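Local coordinates for protein phosphonate monoester hydrolase (Ruegeria pomeroyi, PDB 4UPK) that is a hydrolase of the sulfatase family, a branch of the alkaline phosphatase clan with an alpha/beta fold built round a mixed central sheet, at residues A87-G92 / T389-L394; D393-I398 / N408-R413. All blocks are in the same frame, centred on the assembly; numbering follows the deposited sequence.

Interaction 1. Residues A87-G92 / T389-L394; sequences ASILTG and TESIDL
Ile89 and Ser391 make the tightest apolar touch here, with Ile89 CG1 lying 3.5 Å from Ser391 CB and the CD1 methyl just beyond. Ile392 packs its carbons partly on Ser88 CB and partly on the carbonyl oxygens of Ser88 and Gly92. With chi1 at 60°, CG1 of Ile392 stands between its backbone N and carbonyl carbon, which leaves CG2 anti to the carbonyl carbon and turned onto the end of helix 82-91. There CG2 of Ile392 lies 4.0 Å from Ser88 CB and 3.5 Å from Ser88 O, while Ile392 CB rests 3.5 Å from Gly92 O. CG1 and CD1 run off the other way.

The place is a meeting of two chain turns in the sulfatase-type alpha/beta fold. Helix 82-91 ends at Gly92, whose positive phi of 74° takes the chain out of helical shape; strand 388-390, at the central sheet, gives way to a short 3-10 turn leading into helix 394-402. On the sheet side, Ile89 also packs against Phe38 and Ile40 of strand 35-41.

The main polar link is through water: no direct hydrogen bond crosses, but a water donates to Ile89 O (2.5 Å) and also to Ser391 O (2.6 Å), giving both buried carbonyls a partner. Gly92 CA adds a CA-H...O contact to Ile392 O at 3.6 Å, bent to 127° at the hydrogen. The serine hydroxyls are engaged elsewhere, Ser88 OG with His98 and Ser391 OG with Val78 N. Within the turn, Glu390 N bonds to Asp393 OD2 at 3.0 Å, meeting it from above the carboxylate plane.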
ATOM      1  N   ALA A  87     -13.085 -18.154   8.258  1.00 13.25           N
ATOM      2  CA  ALA A  87     -11.741 -17.592   8.077  1.00 11.60           C
ATOM      3  C   ALA A  87     -10.657 -18.705   7.914  1.00 15.74           C
ATOM      4  O   ALA A  87      -9.807 -18.620   7.044  1.00 16.44           O
ATOM      5  CB  ALA A  87     -11.415 -16.630   9.204  1.00 11.09           C
ATOM      6  N   SER A  88     -10.785 -19.793   8.651  1.00 11.57           N
ATOM      7  CA  SER A  88      -9.889 -20.957   8.580  1.00 10.09           C
ATOM      8  C   SER A  88     -10.023 -21.745   7.290  1.00 12.94           C
ATOM      9  O   SER A  88      -9.018 -22.154   6.729  1.00 14.26           O
ATOM     10  CB  SER A  88     -10.147 -21.883   9.771  1.00 11.15           C
ATOM     11  OG  SER A  88      -9.492 -21.436  10.944  1.00 13.73           O
ATOM     12  N   ILE A  89     -11.257 -21.998   6.844  1.00 10.81           N
ATOM     13  CA  ILE A  89     -11.584 -22.714   5.602  1.00 12.33           C
ATOM     14  C   ILE A  89     -11.090 -21.934   4.380  1.00 18.60           C
ATOM     15  O   ILE A  89     -10.454 -22.512   3.479  1.00 17.40           O
ATOM     16  CB  ILE A  89     -13.112 -23.025   5.551  1.00 15.73           C
ATOM     17  CG1 ILE A  89     -13.451 -24.140   6.562  1.00 16.20           C
ATOM     18  CG2 ILE A  89     -13.604 -23.390   4.127  1.00 17.45           C
ATOM     19  CD1 ILE A  89     -15.013 -24.327   6.950  1.00 16.10           C
ATOM     20  N   LEU A  90     -11.391 -20.618   4.357  1.00 16.53           N
ATOM     21  CA  LEU A  90     -11.022 -19.759   3.242  1.00 17.86           C
ATOM     22  C   LEU A  90      -9.563 -19.331   3.195  1.00 22.53           C
ATOM     23  O   LEU A  90      -9.102 -18.952   2.120  1.00 23.96           O
ATOM     24  CB  LEU A  90     -11.966 -18.555   3.114  1.00 18.10           C
ATOM     25  CG  LEU A  90     -13.464 -18.843   2.924  1.00 22.74           C
ATOM     26  CD1 LEU A  90     -14.285 -17.577   3.070  1.00 21.17           C
ATOM     27  CD2 LEU A  90     -13.751 -19.571   1.620  1.00 25.91           C
ATOM     28  N   THR A  91      -8.832 -19.391   4.326  1.00 19.04           N
ATOM     29  CA  THR A  91      -7.394 -19.026   4.380  1.00 18.29           C
ATOM     30  C   THR A  91      -6.472 -20.240   4.486  1.00 20.22           C
ATOM     31  O   THR A  91      -5.283 -20.106   4.202  1.00 20.79           O
ATOM     32  CB  THR A  91      -7.056 -18.039   5.520  1.00 23.24           C
ATOM     33  OG1 THR A  91      -7.244 -18.677   6.789  1.00 21.43           O
ATOM     34  CG2 THR A  91      -7.816 -16.714   5.429  1.00 23.02           C
ATOM     35  N   GLY A  92      -6.998 -21.391   4.914  1.00 14.53           N
ATOM     36  CA  GLY A  92      -6.185 -22.595   5.086  1.00 13.90           C
ATOM     37  C   GLY A  92      -5.275 -22.550   6.306  1.00 16.16           C
ATOM     38  O   GLY A  92      -4.354 -23.368   6.427  1.00 14.93           O
ATOM     39  N   THR A 389      -8.826 -35.428   9.141  1.00 18.67           N
ATOM     40  CA  THR A 389      -8.733 -34.323   8.186  1.00 17.73           C
ATOM     41  C   THR A 389      -9.272 -33.081   8.866  1.00 18.34           C
ATOM     42  O   THR A 389     -10.057 -33.180   9.813  1.00 15.00           O
ATOM     43  CB  THR A 389      -9.338 -34.665   6.795  1.00 24.53           C
ATOM     44  OG1 THR A 389     -10.724 -34.949   6.922  1.00 22.83           O
ATOM     45  CG2 THR A 389      -8.623 -35.837   6.096  1.00 18.85           C
ATOM     46  N   GLU A 390      -8.792 -31.910   8.425  1.00 15.18           N
ATOM     47  CA  GLU A 390      -9.142 -30.624   9.003  1.00 13.18           C
ATOM     48  C   GLU A 390      -9.685 -29.681   7.955  1.00 15.34           C
ATOM     49  O   GLU A 390      -9.363 -29.815   6.780  1.00 12.27           O
ATOM     50  CB  GLU A 390      -7.916 -30.027   9.708  1.00 14.01           C
ATOM     51  CG  GLU A 390      -7.558 -30.765  10.988  1.00 14.70           C
ATOM     52  CD  GLU A 390      -6.332 -30.281  11.714  1.00 13.31           C
ATOM     53  OE1 GLU A 390      -5.639 -29.406  11.159  1.00 11.48           O
ATOM     54  OE2 GLU A 390      -6.055 -30.777  12.830  1.00  5.87           O
ATOM     55  N   SER A 391     -10.509 -28.709   8.393  1.00 12.87           N
ATOM     56  CA  SER A 391     -11.162 -27.724   7.521  1.00 11.69           C
ATOM     57  C   SER A 391     -10.163 -26.889   6.704  1.00 16.81           C
ATOM     58  O   SER A 391     -10.487 -26.421   5.612  1.00 16.43           O
ATOM     59  CB  SER A 391     -12.090 -26.834   8.346  1.00 11.27           C
ATOM     60  OG  SER A 391     -11.364 -26.141   9.346  1.00 14.73           O
ATOM     61  N   ILE A 392      -8.935 -26.725   7.242  1.00 14.14           N
ATOM     62  CA  ILE A 392      -7.825 -25.985   6.636  1.00 13.44           C
ATOM     63  C   ILE A 392      -7.188 -26.719   5.449  1.00 16.87           C
ATOM     64  O   ILE A 392      -6.414 -26.119   4.716  1.00 14.19           O
ATOM     65  CB  ILE A 392      -6.787 -25.592   7.719  1.00 16.22           C
ATOM     66  CG1 ILE A 392      -6.205 -26.842   8.434  1.00 15.48           C
ATOM     67  CG2 ILE A 392      -7.396 -24.584   8.693  1.00 16.21           C
ATOM     68  CD1 ILE A 392      -4.914 -26.601   9.173  1.00  8.39           C
ATOM     69  N   ASP A 393      -7.537 -28.010   5.253  1.00 15.48           N
ATOM     70  CA  ASP A 393      -7.049 -28.855   4.159  1.00 15.15           C
ATOM     71  C   ASP A 393      -7.787 -28.616   2.834  1.00 17.33           C
ATOM     72  O   ASP A 393      -7.363 -29.124   1.800  1.00 14.05           O
ATOM     73  CB  ASP A 393      -7.177 -30.342   4.544  1.00 15.80           C
ATOM     74  CG  ASP A 393      -6.375 -30.791   5.746  1.00 18.78           C
ATOM     75  OD1 ASP A 393      -5.427 -30.053   6.151  1.00 17.69           O
ATOM     76  OD2 ASP A 393      -6.679 -31.874   6.282  1.00 24.80           O
ATOM     77  N   LEU A 394      -8.882 -27.845   2.857  1.00 16.02           N
ATOM     78  CA  LEU A 394      -9.687 -27.614   1.657  1.00 16.21           C
ATOM     79  C   LEU A 394      -9.043 -26.653   0.651  1.00 19.64           C
ATOM     80  O   LEU A 394      -8.889 -27.016  -0.516  1.00 18.80           O
ATOM     81  CB  LEU A 394     -11.119 -27.224   2.044  1.00 16.17           C
ATOM     82  CG  LEU A 394     -12.133 -28.362   2.264  1.00 20.19           C
ATOM     83  CD1 LEU A 394     -11.693 -29.346   3.326  1.00 21.23           C
ATOM     84  CD2 LEU A 394     -13.460 -27.798   2.689  1.00 20.76           C
TER
HETATM   85  O   HOH W   1      -9.504 -24.805   3.777  1.00 14.68           O

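Interaction 2. Residues D393-I398 / N408-R413; sequences DLMPTI and NAVDGR
The opening turn of helix 394-402 is where this contact forms: the chain leaves the helix, loops back, and lays residues 410-413 against that turn ahead of helix 416-419. Val410 faces the helix with both methyls. CG1, anti to the backbone N (chi1 173°), reaches Pro396 CD at 3.9 Å, while CG2 meets the end of the long, extended Met395 side chain, 3.8 Å from CE. Farther along, the proline ring edges up to bare backbone, Pro396 CG lying 3.6 Å from Gly412 C. Having no side chain, Gly412 comes close to the Asp393 backbone (CA to CA 4.3 Å), and Gly412 CA lies 3.5 Å from Asp393 OD1.

One hydrogen bond crosses, Arg413 N to Asp393 OD1 at 3.1 Å, nearly straight at 171°, although the donor comes in 42° above the carboxylate plane. The same oxygen has Arg428 as a salt-bridge partner, and the guanidinium of Arg413 turns away to Asp426. A buried carboxylate that accepts a backbone N-H and faces an arginine is probably kept ionised, so its charge would strengthen the grip on the returning loop.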
ATOM      1  N   ASP A 393      -7.537 -28.010   5.253  1.00 15.48           N
ATOM      2  CA  ASP A 393      -7.049 -28.855   4.159  1.00 15.15           C
ATOM      3  C   ASP A 393      -7.787 -28.616   2.834  1.00 17.33           C
ATOM      4  O   ASP A 393      -7.363 -29.124   1.800  1.00 14.05           O
ATOM      5  CB  ASP A 393      -7.177 -30.342   4.544  1.00 15.80           C
ATOM      6  CG  ASP A 393      -6.375 -30.791   5.746  1.00 18.78           C
ATOM      7  OD1 ASP A 393      -5.427 -30.053   6.151  1.00 17.69           O
ATOM      8  OD2 ASP A 393      -6.679 -31.874   6.282  1.00 24.80           O
ATOM      9  N   LEU A 394      -8.882 -27.845   2.857  1.00 16.02           N
ATOM     10  CA  LEU A 394      -9.687 -27.614   1.657  1.00 16.21           C
ATOM     11  C   LEU A 394      -9.043 -26.653   0.651  1.00 19.64           C
ATOM     12  O   LEU A 394      -8.889 -27.016  -0.516  1.00 18.80           O
ATOM     13  CB  LEU A 394     -11.119 -27.224   2.044  1.00 16.17           C
ATOM     14  CG  LEU A 394     -12.133 -28.362   2.264  1.00 20.19           C
ATOM     15  CD1 LEU A 394     -11.693 -29.346   3.326  1.00 21.23           C
ATOM     16  CD2 LEU A 394     -13.460 -27.798   2.689  1.00 20.76           C
ATOM     17  N   MET A 395      -8.620 -25.455   1.108  1.00 17.35           N
ATOM     18  CA  MET A 395      -7.936 -24.462   0.272  1.00 17.54           C
ATOM     19  C   MET A 395      -6.710 -25.095  -0.454  1.00 22.52           C
ATOM     20  O   MET A 395      -6.662 -24.997  -1.679  1.00 22.69           O
ATOM     21  CB  MET A 395      -7.560 -23.173   1.070  1.00 18.96           C
ATOM     22  CG  MET A 395      -6.364 -22.425   0.495  1.00 22.28           C
ATOM     23  SD  MET A 395      -6.221 -20.777   1.157  1.00 28.34           S
ATOM     24  CE  MET A 395      -5.004 -20.068   0.074  1.00 25.77           C
ATOM     25  N   PRO A 396      -5.752 -25.778   0.245  1.00 19.74           N
ATOM     26  CA  PRO A 396      -4.610 -26.371  -0.475  1.00 19.10           C
ATOM     27  C   PRO A 396      -4.977 -27.477  -1.464  1.00 23.62           C
ATOM     28  O   PRO A 396      -4.270 -27.645  -2.455  1.00 26.24           O
ATOM     29  CB  PRO A 396      -3.684 -26.857   0.652  1.00 20.57           C
ATOM     30  CG  PRO A 396      -4.574 -27.057   1.806  1.00 24.79           C
ATOM     31  CD  PRO A 396      -5.613 -25.983   1.705  1.00 20.42           C
ATOM     32  N   THR A 397      -6.098 -28.194  -1.242  1.00 18.81           N
ATOM     33  CA  THR A 397      -6.580 -29.231  -2.155  1.00 16.46           C
ATOM     34  C   THR A 397      -6.981 -28.601  -3.515  1.00 20.49           C
ATOM     35  O   THR A 397      -6.591 -29.106  -4.572  1.00 19.57           O
ATOM     36  CB  THR A 397      -7.716 -30.013  -1.514  1.00 13.54           C
ATOM     37  OG1 THR A 397      -7.292 -30.532  -0.255  1.00 16.05           O
ATOM     38  CG2 THR A 397      -8.220 -31.158  -2.398  1.00 12.28           C
ATOM     39  N   ILE A 398      -7.744 -27.489  -3.464  1.00 18.10           N
ATOM     40  CA  ILE A 398      -8.241 -26.767  -4.633  1.00 18.92           C
ATOM     41  C   ILE A 398      -7.081 -26.216  -5.435  1.00 23.57           C
ATOM     42  O   ILE A 398      -7.005 -26.494  -6.631  1.00 24.12           O
ATOM     43  CB  ILE A 398      -9.299 -25.670  -4.256  1.00 21.41           C
ATOM     44  CG1 ILE A 398     -10.542 -26.288  -3.556  1.00 20.42           C
ATOM     45  CG2 ILE A 398      -9.709 -24.843  -5.489  1.00 21.43           C
ATOM     46  CD1 ILE A 398     -11.291 -25.316  -2.603  1.00 21.03           C
ATOM     47  N   ASN A 408       3.018 -20.464   1.809  1.00 20.78           N
ATOM     48  CA  ASN A 408       3.591 -21.051   3.027  1.00 20.03           C
ATOM     49  C   ASN A 408       2.731 -20.733   4.272  1.00 24.54           C
ATOM     50  O   ASN A 408       2.740 -21.516   5.225  1.00 24.85           O
ATOM     51  CB  ASN A 408       5.037 -20.586   3.238  1.00 20.27           C
ATOM     52  CG  ASN A 408       6.072 -21.330   2.426  1.00 30.81           C
ATOM     53  OD1 ASN A 408       5.817 -22.368   1.806  1.00 17.20           O
ATOM     54  ND2 ASN A 408       7.298 -20.829   2.460  1.00 21.54           N
ATOM     55  N   ALA A 409       1.971 -19.614   4.248  1.00 20.13           N
ATOM     56  CA  ALA A 409       1.046 -19.212   5.321  1.00 19.86           C
ATOM     57  C   ALA A 409      -0.025 -20.296   5.612  1.00 21.00           C
ATOM     58  O   ALA A 409      -0.511 -20.392   6.736  1.00 19.95           O
ATOM     59  CB  ALA A 409       0.360 -17.902   4.949  1.00 21.02           C
ATOM     60  N   VAL A 410      -0.368 -21.108   4.598  1.00 16.81           N
ATOM     61  CA  VAL A 410      -1.360 -22.174   4.698  1.00 15.72           C
ATOM     62  C   VAL A 410      -0.854 -23.322   5.580  1.00 21.92           C
ATOM     63  O   VAL A 410       0.144 -23.984   5.259  1.00 22.28           O
ATOM     64  CB  VAL A 410      -1.879 -22.628   3.294  1.00 18.50           C
ATOM     65  CG1 VAL A 410      -2.780 -23.852   3.377  1.00 17.38           C
ATOM     66  CG2 VAL A 410      -2.597 -21.488   2.577  1.00 17.51           C
ATOM     67  N   ASP A 411      -1.550 -23.534   6.704  1.00 19.32           N
ATOM     68  CA  ASP A 411      -1.270 -24.595   7.687  1.00 19.40           C
ATOM     69  C   ASP A 411      -1.783 -25.959   7.224  1.00 24.98           C
ATOM     70  O   ASP A 411      -1.225 -26.985   7.625  1.00 24.65           O
ATOM     71  CB  ASP A 411      -1.901 -24.257   9.044  1.00 20.00           C
ATOM     72  CG  ASP A 411      -1.321 -23.033   9.732  1.00 19.53           C
ATOM     73  OD1 ASP A 411      -0.077 -22.921   9.802  1.00 21.54           O
ATOM     74  OD2 ASP A 411      -2.108 -22.216  10.242  1.00 14.16           O
ATOM     75  N   GLY A 412      -2.856 -25.948   6.418  1.00 21.52           N
ATOM     76  CA  GLY A 412      -3.481 -27.148   5.876  1.00 19.93           C
ATOM     77  C   GLY A 412      -2.661 -27.831   4.815  1.00 23.26           C
ATOM     78  O   GLY A 412      -1.760 -27.230   4.230  1.00 23.48           O
ATOM     79  N   ARG A 413      -2.974 -29.101   4.568  1.00 19.41           N
ATOM     80  CA  ARG A 413      -2.299 -29.932   3.586  1.00 19.35           C
ATOM     81  C   ARG A 413      -3.312 -30.492   2.584  1.00 24.28           C
ATOM     82  O   ARG A 413      -4.428 -30.859   2.959  1.00 22.86           O
ATOM     83  CB  ARG A 413      -1.540 -31.074   4.282  1.00 18.66           C
ATOM     84  CG  ARG A 413      -0.332 -30.602   5.094  1.00 21.06           C
ATOM     85  CD  ARG A 413       0.404 -31.746   5.765  1.00 18.03           C
ATOM     86  NE  ARG A 413       0.936 -32.722   4.808  1.00 21.89           N
ATOM     87  CZ  ARG A 413       1.501 -33.874   5.156  1.00 35.64           C
ATOM     88  NH1 ARG A 413       1.642 -34.192   6.435  1.00 23.42           N
ATOM     89  NH2 ARG A 413       1.922 -34.718   4.230  1.00 26.05           N
TER

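Both contacts are buried, and they adjoin one another: Asp393 and Leu394 belong to both, and Gly92 O lies 3.0 Å from Gly412 N in a probable hydrogen bond that runs from one to the other. Interaction 1 lies deeper: its centre is about 10 Å from the centre of the chain, that of interaction 2 about 16 Å. It brings together elements nearly 300 residues apart, by small apolar touches and a shared water. Interaction 2 is local, fastening a loop to the helix it has just left, and it adds a charged side chain; partly exposed Arg413 marks its outer side. The chain at 389-394 thus meets helix 82-91 in one and, through Asp393, the 408-413 loop in the other.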